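Local coordinates for protein beta-glucosidase (Pseudoalteromonas sp., PDB 3F95) that is the extra C-terminal domain of an exo-1,3/1,4-beta-glucanase, an enzyme that probably releases glucose from beta-glucans, and resembles galactose-binding domains in fold, at residues F83-E89 against V168-P174; C113-I117 against I136-C140; N103-S109 against I150-I156. All coordinates share one frame; numbering follows the deposited sequence.

Contacts 1 and 3 are antiparallel strand pairings, one in each sheet of the beta-sandwich, and contact 2 joins the two sheets. Contact 3 is buried near the centre of the chain, while contact 1 is partly buried, where its strands run out into loops. The two meet through Met-107, whose methyl packs on Leu-88 and Leu-170. Contact 2, also partly buried, links the neighbour of 103-109 to the neighbour of 83-89. Backbone bonds and apolar side chains dominate contact 1, an Asp-Arg salt bridge enriches contact 3, and contact 2 relies on one arginine and a water.

Contact 1 of 3, residues F83-E89 against V168-P174; sequences FSTGYLE and VALTIKP
Tyr-87 and Glu-89 pair through their backbones with Thr-171 and Ala-169, and each is a hydrogen-bonded pair of an antiparallel sheet. In the first, Tyr-87 N reaches Thr-171 O at 2.8 Å and Thr-171 N returns the bond to Tyr-87 O. In the second, Glu-89 N meets Ala-169 O at 2.7 Å, answered by Ala-169 N to Glu-89 O. Leu-88 and Leu-170 form the non-hydrogen-bonded pair between them.

Two CH-pi contacts, on opposite faces of the sheet, each join a strand residue to a loop residue of the other segment. Leu-170 CB stands 3.6 Å from the centroid of the Phe-83 ring, almost exactly on its normal. CG of Phe-83 lies anti to its carbonyl carbon (chi1 -55°), which carries the ring over the neighbouring strand, where CD1 also meets Ile-172 CG2. On the other face, Pro-174 CD sits over the Tyr-87 ring, displaced toward the rim and 3.3 Å from CE2, while Thr-171 O lies at the ring edge.

Aliphatic packing continues on the Leu-88 face: CD1 of Leu-88 touches Leu-170 CD2 at 3.8 Å and Val-168 CG1 at 3.9 Å. On the opposite face Thr-171 CG2 rests on Tyr-87 CB. Thr-171 OG1 donates to Lys-173 O at 2.9 Å, from above the carbonyl plane, tying the strand end to the loop after it.

The chemistry implies a division of labour: backbone bonds set the register, the leucines face the sandwich interior, and the two rings, each with an aliphatic carbon over a face, fasten the segments where regular pairing stops.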
loop_
_atom_site.group_PDB
_atom_site.type_symbol
_atom_site.label_atom_id
_atom_site.label_comp_id
_atom_site.label_asym_id
_atom_site.label_seq_id
_atom_site.Cartn_x
_atom_site.Cartn_y
_atom_site.Cartn_z
ATOM N N PHE A 83 -4.050 4.048 17.371
ATOM C CA PHE A 83 -3.284 3.063 16.613
ATOM C C PHE A 83 -1.813 2.966 16.963
ATOM O O PHE A 83 -1.076 2.291 16.264
ATOM C CB PHE A 83 -3.485 3.259 15.099
ATOM C CG PHE A 83 -4.909 3.231 14.693
ATOM C CD1 PHE A 83 -5.645 2.047 14.792
ATOM C CD2 PHE A 83 -5.540 4.392 14.244
ATOM C CE1 PHE A 83 -6.986 2.011 14.450
ATOM C CE2 PHE A 83 -6.889 4.374 13.891
ATOM C CZ PHE A 83 -7.616 3.176 13.988
ATOM N N SER A 84 -1.386 3.594 18.064
ATOM C CA SER A 84 0.043 3.597 18.423
ATOM C C SER A 84 0.648 2.195 18.561
ATOM O O SER A 84 1.816 1.987 18.239
ATOM C CB SER A 84 0.301 4.431 19.685
ATOM O OG SER A 84 -0.213 3.780 20.830
ATOM N N THR A 85 -0.139 1.235 19.031
ATOM C CA THR A 85 0.278 -0.172 19.018
ATOM C C THR A 85 -0.605 -1.018 18.105
ATOM O O THR A 85 -0.804 -2.213 18.351
ATOM C CB THR A 85 0.293 -0.811 20.442
ATOM O OG1 THR A 85 -0.879 -0.409 21.167
ATOM C CG2 THR A 85 1.520 -0.368 21.215
ATOM N N GLY A 86 -1.123 -0.390 17.053
ATOM C CA GLY A 86 -2.031 -1.042 16.116
ATOM C C GLY A 86 -1.341 -1.506 14.839
ATOM O O GLY A 86 -0.120 -1.729 14.802
ATOM N N TYR A 87 -2.144 -1.632 13.787
ATOM C CA TYR A 87 -1.734 -2.269 12.553
ATOM C C TYR A 87 -2.269 -1.500 11.371
ATOM O O TYR A 87 -3.374 -0.941 11.428
ATOM C CB TYR A 87 -2.345 -3.673 12.439
ATOM C CG TYR A 87 -1.907 -4.589 13.537
ATOM C CD1 TYR A 87 -0.889 -5.511 13.318
ATOM C CD2 TYR A 87 -2.504 -4.528 14.808
ATOM C CE1 TYR A 87 -0.457 -6.340 14.327
ATOM C CE2 TYR A 87 -2.072 -5.363 15.837
ATOM C CZ TYR A 87 -1.055 -6.268 15.576
ATOM O OH TYR A 87 -0.619 -7.110 16.573
ATOM N N LEU A 88 -1.512 -1.507 10.285
ATOM C CA LEU A 88 -2.135 -1.248 8.991
ATOM C C LEU A 88 -2.504 -2.617 8.427
ATOM O O LEU A 88 -1.642 -3.491 8.323
ATOM C CB LEU A 88 -1.179 -0.501 8.045
ATOM C CG LEU A 88 -1.796 -0.163 6.669
ATOM C CD1 LEU A 88 -2.784 1.003 6.828
ATOM C CD2 LEU A 88 -0.737 0.168 5.611
ATOM N N GLU A 89 -3.774 -2.803 8.091
ATOM C CA GLU A 89 -4.214 -4.033 7.448
ATOM C C GLU A 89 -4.591 -3.775 6.001
ATOM O O GLU A 89 -5.189 -2.745 5.680
ATOM C CB GLU A 89 -5.391 -4.679 8.192
ATOM C CG GLU A 89 -5.904 -5.957 7.514
ATOM C CD GLU A 89 -7.211 -6.500 8.103
ATOM O OE1 GLU A 89 -7.171 -7.017 9.226
ATOM O OE2 GLU A 89 -8.267 -6.441 7.426
ATOM N N VAL A 168 -7.864 -1.515 2.677
ATOM C CA VAL A 168 -6.769 -0.982 3.475
ATOM C C VAL A 168 -7.341 -0.210 4.635
ATOM O O VAL A 168 -8.131 0.733 4.441
ATOM C CB VAL A 168 -5.857 -0.022 2.653
ATOM C CG1 VAL A 168 -4.674 0.403 3.469
ATOM C CG2 VAL A 168 -5.351 -0.721 1.394
ATOM N N ALA A 169 -6.950 -0.593 5.851
ATOM C CA ALA A 169 -7.475 0.104 7.034
ATOM C C ALA A 169 -6.506 0.055 8.195
ATOM O O ALA A 169 -5.726 -0.902 8.305
ATOM C CB ALA A 169 -8.838 -0.504 7.445
ATOM N N LEU A 170 -6.528 1.102 9.043
ATOM C CA LEU A 170 -5.836 1.047 10.326
ATOM C C LEU A 170 -6.737 0.271 11.298
ATOM O O LEU A 170 -7.947 0.469 11.302
ATOM C CB LEU A 170 -5.533 2.457 10.844
ATOM C CG LEU A 170 -4.519 3.286 10.056
ATOM C CD1 LEU A 170 -4.559 4.756 10.447
ATOM C CD2 LEU A 170 -3.108 2.728 10.235
ATOM N N THR A 171 -6.145 -0.629 12.088
ATOM C CA THR A 171 -6.912 -1.438 13.021
ATOM C C THR A 171 -6.144 -1.672 14.322
ATOM O O THR A 171 -4.908 -1.694 14.339
ATOM C CB THR A 171 -7.311 -2.812 12.415
ATOM O OG1 THR A 171 -8.198 -3.477 13.324
ATOM C CG2 THR A 171 -6.083 -3.694 12.200
ATOM N N ILE A 172 -6.883 -1.869 15.411
ATOM C CA ILE A 172 -6.225 -2.147 16.686
ATOM C C ILE A 172 -6.067 -3.642 16.860
ATOM O O ILE A 172 -5.255 -4.080 17.670
ATOM C CB ILE A 172 -6.928 -1.492 17.908
ATOM C CG1 ILE A 172 -8.360 -2.010 18.072
ATOM C CG2 ILE A 172 -6.888 0.013 17.749
ATOM C CD1 ILE A 172 -9.078 -1.488 19.302
ATOM N N LYS A 173 -6.856 -4.397 16.092
ATOM C CA LYS A 173 -6.748 -5.854 16.040
ATOM C C LYS A 173 -6.887 -6.432 14.626
ATOM O O LYS A 173 -7.937 -6.268 13.965
ATOM C CB LYS A 173 -7.755 -6.542 16.986
ATOM C CG LYS A 173 -9.221 -6.362 16.628
ATOM C CD LYS A 173 -9.941 -7.710 16.646
ATOM C CE LYS A 173 -9.779 -8.406 17.983
ATOM N NZ LYS A 173 -10.124 -9.873 17.944
ATOM N N PRO A 174 -5.842 -7.154 14.192
ATOM C CA PRO A 174 -5.765 -7.871 12.929
ATOM C C PRO A 174 -6.926 -8.857 12.774
ATOM O O PRO A 174 -7.313 -9.534 13.746
ATOM C CB PRO A 174 -4.427 -8.611 13.027
ATOM C CG PRO A 174 -4.027 -8.573 14.447
ATOM C CD PRO A 174 -4.619 -7.324 14.992
#

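Contact 2 of 3, residues C113-I117 against I136-C140; sequences CLRDI and IPLHC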
loop_
_atom_site.group_PDB
_atom_site.type_symbol
_atom_site.label_atom_id
_atom_site.label_comp_id
_atom_site.label_asym_id
_atom_site.label_seq_id
_atom_site.Cartn_x
_atom_site.Cartn_y
_atom_site.Cartn_z
ATOM N N CYS A 113 9.674 6.583 8.261
ATOM C CA CYS A 113 8.559 5.572 8.201
ATOM C C CYS A 113 8.484 4.666 9.434
ATOM O O CYS A 113 9.527 4.244 9.957
ATOM C CB CYS A 113 8.620 4.690 6.932
ATOM S SG CYS A 113 8.665 5.583 5.343
ATOM N N LEU A 114 7.263 4.346 9.880
ATOM C CA LEU A 114 7.070 3.425 11.014
ATOM C C LEU A 114 7.557 2.002 10.695
ATOM O O LEU A 114 8.131 1.330 11.560
ATOM C CB LEU A 114 5.626 3.420 11.529
ATOM C CG LEU A 114 5.071 4.712 12.169
ATOM C CD1 LEU A 114 3.662 4.493 12.662
ATOM C CD2 LEU A 114 5.966 5.252 13.293
ATOM N N ARG A 115 7.363 1.562 9.450
ATOM C CA ARG A 115 7.882 0.268 9.008
ATOM C C ARG A 115 8.522 0.393 7.643
ATOM O O ARG A 115 8.043 1.147 6.789
ATOM C CB ARG A 115 6.783 -0.802 8.943
ATOM C CG ARG A 115 6.080 -1.109 10.264
ATOM C CD ARG A 115 6.976 -1.862 11.285
ATOM N NE ARG A 115 7.610 -3.052 10.730
ATOM C CZ ARG A 115 7.023 -4.236 10.537
ATOM N NH1 ARG A 115 5.742 -4.459 10.854
ATOM N NH2 ARG A 115 7.746 -5.208 10.020
ATOM N N ASP A 116 9.606 -0.363 7.452
ATOM C CA ASP A 116 10.307 -0.433 6.187
ATOM C C ASP A 116 10.568 -1.917 5.899
ATOM O O ASP A 116 11.424 -2.539 6.546
ATOM C CB ASP A 116 11.609 0.369 6.288
ATOM C CG ASP A 116 12.266 0.611 4.936
ATOM O OD1 ASP A 116 12.826 1.723 4.738
ATOM O OD2 ASP A 116 12.242 -0.289 4.073
ATOM N N ILE A 117 9.806 -2.501 4.971
ATOM C CA ILE A 117 9.794 -3.960 4.813
ATOM C C ILE A 117 10.218 -4.302 3.398
ATOM O O ILE A 117 9.558 -3.875 2.463
ATOM C CB ILE A 117 8.350 -4.535 5.069
ATOM C CG1 ILE A 117 7.908 -4.248 6.513
ATOM C CG2 ILE A 117 8.252 -6.048 4.656
ATOM C CD1 ILE A 117 6.412 -4.411 6.761
ATOM N N ILE A 136 0.005 -5.391 9.442
ATOM C CA ILE A 136 1.346 -4.835 9.627
ATOM C C ILE A 136 1.455 -4.039 10.927
ATOM O O ILE A 136 0.962 -2.909 11.010
ATOM C CB ILE A 136 1.787 -3.956 8.419
ATOM C CG1 ILE A 136 1.703 -4.784 7.128
ATOM C CG2 ILE A 136 3.189 -3.440 8.659
ATOM C CD1 ILE A 136 1.807 -3.976 5.839
ATOM N N PRO A 137 2.097 -4.631 11.951
ATOM C CA PRO A 137 2.195 -3.896 13.216
ATOM C C PRO A 137 2.958 -2.603 12.969
ATOM O O PRO A 137 3.981 -2.606 12.277
ATOM C CB PRO A 137 2.965 -4.832 14.143
ATOM C CG PRO A 137 3.497 -5.965 13.260
ATOM C CD PRO A 137 2.724 -5.966 11.987
ATOM N N LEU A 138 2.430 -1.502 13.487
ATOM C CA LEU A 138 3.030 -0.188 13.225
ATOM C C LEU A 138 4.276 0.063 14.065
ATOM O O LEU A 138 5.147 0.856 13.695
ATOM C CB LEU A 138 1.992 0.926 13.417
ATOM C CG LEU A 138 0.785 0.854 12.459
ATOM C CD1 LEU A 138 -0.177 2.013 12.685
ATOM C CD2 LEU A 138 1.229 0.800 10.981
ATOM N N HIS A 139 4.371 -0.623 15.193
ATOM C CA HIS A 139 5.511 -0.395 16.064
ATOM C C HIS A 139 6.271 -1.658 16.448
ATOM O O HIS A 139 5.690 -2.643 16.890
ATOM C CB HIS A 139 5.091 0.432 17.263
ATOM C CG HIS A 139 4.710 1.838 16.900
ATOM N ND1 HIS A 139 3.415 2.205 16.603
ATOM C CD2 HIS A 139 5.460 2.955 16.748
ATOM C CE1 HIS A 139 3.376 3.490 16.310
ATOM N NE2 HIS A 139 4.603 3.970 16.391
ATOM N N CYS A 140 7.573 -1.609 16.235
ATOM C CA CYS A 140 8.458 -2.708 16.562
ATOM C C CYS A 140 8.928 -2.659 18.018
ATOM O O CYS A 140 8.435 -3.420 18.857
ATOM C CB CYS A 140 9.632 -2.713 15.591
ATOM S SG CYS A 140 9.079 -3.210 13.927
HETATM O O HOH W 1 7.808 0.965 14.212
#
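Arg-115 reaches across to Pro-137 by bending back on itself. From CB, CG is anti to the carbonyl carbon (chi1 -61°), and further bends at chi2 and chi3 fold the chain around the carbonyl of Pro-137. CG lies 3.3 Å from Pro-137 O, with Ile-136 CG2 a little farther off. CD touches that same oxygen and also approaches Cys-140 SG. NE sits 3.5 Å from Cys-140 SG, which comes obliquely to the guanidinium; that sulfur is already joined to Cys-183. At the tip, Arg-115 NH1 donates to Pro-137 O at 2.9 Å. The bond is nearly straight at 167°, lies in the guanidinium plane and falls on a lone pair of the oxygen. Ile-136 CG2 packs obliquely against NH1, and Ile-117 CD1 lies over one guanidinium face, offset toward the rim. A second bond from NH1, to Leu-181 O, helps fix the buried group's rotation and joins the C-terminal segment to it.

Beside the arginine, Leu-114 supplies an apolar flank, its CD2 lying 3.6 Å from His-139 NE2. One water knits the backbones together, donating to Leu-114 O and to Leu-138 O, each at 2.7 Å, and accepting from Cys-140 N. Next to the arginine, Ile-117 CD1 meets Ile-136 CG2.

Leu-114 and Arg-115 both face Val-106 and form a classic beta bulge at the corner of strand 113-118. The contact joins the two sheets of the beta-sandwich: a folded arginine links strands of different sheets, and a water joins the backbones beside them.

Contact 3 of 3, residues N103-S109 against I150-I156; sequences NLQVMCS and ITDALRI
The guanidinium of Arg-155 and the amide of Gln-105 stand nearly perpendicular, their planes 84° apart. OE1 of Gln-105 lies at the guanidinium edge and takes a weak hydrogen bond from Arg-155 NH1 at 3.1 Å. Arg-155 leaves its strand extended, CG anti to the backbone N (chi1 179°), and bends at chi3, which brings the flat group over Cys-108. Cys-108 SG, joined to Cys-113, is 3.6 Å above one guanidinium face and offset toward its rim. Asp-152 approaches in the guanidinium plane instead: Asp-152 OD2 alone receives both Arg-155 NE, at 2.8 Å, and Arg-155 NH2, at 2.9 Å. The NE bond uses the anti lone pair, whereas NH2 comes from above the carboxylate plane. This side-on salt bridge probably offsets the charge of the buried carboxylate and favours its ionised form; Ser-70 adds a weak bond to OD2.

Met-107 and Ile-150 cross obliquely on the other side, SD against CG2. The doubly bent methionine then brings CE of Met-107 to within 3.4 Å of Ala-153 CB, a tight contact. Farther along, Leu-104 CD1 meets Ile-156 CG1.

Between these two sets of side chains the backbones pair antiparallel. Gln-105 N bonds to Arg-155 O at 2.7 Å, and the amide of Arg-155 answers. Cys-108 O accepts from two successive amides, Thr-151 N at 2.8 Å and the more distant Asp-152 N, while Cys-108 N bonds to Asp-152 O. Thr-151 and Asp-152 thus both face Cys-108, the signature of a classic beta bulge within an antiparallel sheet of this beta-sandwich.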
loop_
_atom_site.group_PDB
_atom_site.type_symbol
_atom_site.label_atom_id
_atom_site.label_comp_id
_atom_site.label_asym_id
_atom_site.label_seq_id
_atom_site.Cartn_x
_atom_site.Cartn_y
_atom_site.Cartn_z
ATOM N N ASN A 103 10.205 -2.399 -2.047
ATOM C CA ASN A 103 10.173 -1.904 -0.677
ATOM C C ASN A 103 8.740 -1.559 -0.347
ATOM O O ASN A 103 8.065 -0.878 -1.129
ATOM C CB ASN A 103 11.020 -0.625 -0.594
ATOM C CG ASN A 103 11.257 -0.128 0.828
ATOM O OD1 ASN A 103 11.627 1.040 1.010
ATOM N ND2 ASN A 103 11.106 -0.998 1.828
ATOM N N LEU A 104 8.264 -2.054 0.790
ATOM C CA LEU A 104 6.969 -1.643 1.336
ATOM C C LEU A 104 7.179 -0.773 2.572
ATOM O O LEU A 104 7.659 -1.255 3.599
ATOM C CB LEU A 104 6.111 -2.883 1.686
ATOM C CG LEU A 104 4.875 -2.634 2.553
ATOM C CD1 LEU A 104 3.884 -1.670 1.831
ATOM C CD2 LEU A 104 4.193 -3.978 2.920
ATOM N N GLN A 105 6.855 0.517 2.466
ATOM C CA GLN A 105 7.007 1.428 3.596
ATOM C C GLN A 105 5.627 1.779 4.170
ATOM O O GLN A 105 4.655 1.891 3.419
ATOM C CB GLN A 105 7.827 2.675 3.167
ATOM C CG GLN A 105 9.324 2.394 3.025
ATOM C CD GLN A 105 10.085 3.521 2.324
ATOM O OE1 GLN A 105 9.770 3.909 1.194
ATOM N NE2 GLN A 105 11.121 4.023 2.988
ATOM N N VAL A 106 5.517 1.872 5.496
ATOM C CA VAL A 106 4.225 2.055 6.130
ATOM C C VAL A 106 4.288 3.232 7.106
ATOM O O VAL A 106 5.244 3.349 7.913
ATOM C CB VAL A 106 3.773 0.749 6.861
ATOM C CG1 VAL A 106 2.505 0.967 7.648
ATOM C CG2 VAL A 106 3.611 -0.383 5.835
ATOM N N MET A 107 3.303 4.117 6.980
ATOM C CA MET A 107 3.135 5.286 7.863
ATOM C C MET A 107 4.394 6.169 7.893
ATOM O O MET A 107 5.161 6.232 8.891
ATOM C CB MET A 107 2.640 4.862 9.256
ATOM C CG MET A 107 1.282 4.185 9.243
ATOM S SD MET A 107 -0.059 5.279 8.679
ATOM C CE MET A 107 -1.095 4.123 7.853
ATOM N N CYS A 108 4.609 6.836 6.761
ATOM C CA CYS A 108 5.804 7.626 6.526
ATOM C C CYS A 108 5.502 9.098 6.738
ATOM O O CYS A 108 4.508 9.612 6.230
ATOM C CB CYS A 108 6.304 7.457 5.096
ATOM S SG CYS A 108 6.725 5.741 4.688
ATOM N N SER A 109 6.384 9.763 7.473
ATOM C CA SER A 109 6.336 11.215 7.582
ATOM C C SER A 109 7.255 11.778 6.522
ATOM O O SER A 109 7.645 11.071 5.587
ATOM C CB SER A 109 6.752 11.683 8.978
ATOM O OG SER A 109 7.841 10.931 9.474
ATOM N N ILE A 150 1.848 12.144 9.344
ATOM C CA ILE A 150 1.988 11.117 8.312
ATOM C C ILE A 150 1.573 11.667 6.939
ATOM O O ILE A 150 0.519 12.287 6.808
ATOM C CB ILE A 150 1.148 9.859 8.658
ATOM C CG1 ILE A 150 1.456 9.357 10.079
ATOM C CG2 ILE A 150 1.311 8.750 7.588
ATOM C CD1 ILE A 150 2.901 8.969 10.349
ATOM N N THR A 151 2.407 11.429 5.932
ATOM C CA THR A 151 2.050 11.760 4.550
ATOM C C THR A 151 1.643 10.527 3.731
ATOM O O THR A 151 0.621 10.545 3.061
ATOM C CB THR A 151 3.170 12.552 3.859
ATOM O OG1 THR A 151 3.211 13.874 4.427
ATOM C CG2 THR A 151 2.899 12.670 2.365
ATOM N N ASP A 152 2.454 9.479 3.768
ATOM C CA ASP A 152 2.154 8.253 3.017
ATOM C C ASP A 152 1.753 7.141 4.010
ATOM O O ASP A 152 2.605 6.662 4.787
ATOM C CB ASP A 152 3.394 7.819 2.204
ATOM C CG ASP A 152 3.692 8.724 0.998
ATOM O OD1 ASP A 152 2.863 9.609 0.612
ATOM O OD2 ASP A 152 4.791 8.511 0.418
ATOM N N ALA A 153 0.472 6.749 4.008
ATOM C CA ALA A 153 0.028 5.577 4.805
ATOM C C ALA A 153 0.780 4.294 4.379
ATOM O O ALA A 153 1.205 3.480 5.227
ATOM C CB ALA A 153 -1.479 5.402 4.710
ATOM N N LEU A 154 0.951 4.129 3.067
ATOM C CA LEU A 154 1.848 3.126 2.507
ATOM C C LEU A 154 2.568 3.640 1.263
ATOM O O LEU A 154 2.054 4.484 0.539
ATOM C CB LEU A 154 1.093 1.825 2.187
ATOM C CG LEU A 154 0.153 1.709 1.004
ATOM C CD1 LEU A 154 0.873 1.352 -0.299
ATOM C CD2 LEU A 154 -0.949 0.654 1.297
ATOM N N ARG A 155 3.745 3.104 1.009
ATOM C CA ARG A 155 4.498 3.454 -0.180
ATOM C C ARG A 155 5.162 2.179 -0.673
ATOM O O ARG A 155 5.805 1.467 0.112
ATOM C CB ARG A 155 5.534 4.531 0.166
ATOM C CG ARG A 155 6.404 4.956 -1.009
ATOM C CD ARG A 155 7.583 5.833 -0.542
ATOM N NE ARG A 155 7.139 6.940 0.277
ATOM C CZ ARG A 155 7.788 7.416 1.334
ATOM N NH1 ARG A 155 8.949 6.891 1.733
ATOM N NH2 ARG A 155 7.266 8.433 1.991
ATOM N N ILE A 156 4.958 1.850 -1.943
ATOM C CA ILE A 156 5.622 0.685 -2.539
ATOM C C ILE A 156 6.503 1.194 -3.683
ATOM O O ILE A 156 6.030 1.880 -4.583
ATOM C CB ILE A 156 4.599 -0.347 -3.058
ATOM C CG1 ILE A 156 3.745 -0.863 -1.870
ATOM C CG2 ILE A 156 5.325 -1.508 -3.787
ATOM C CD1 ILE A 156 2.513 -1.627 -2.318
#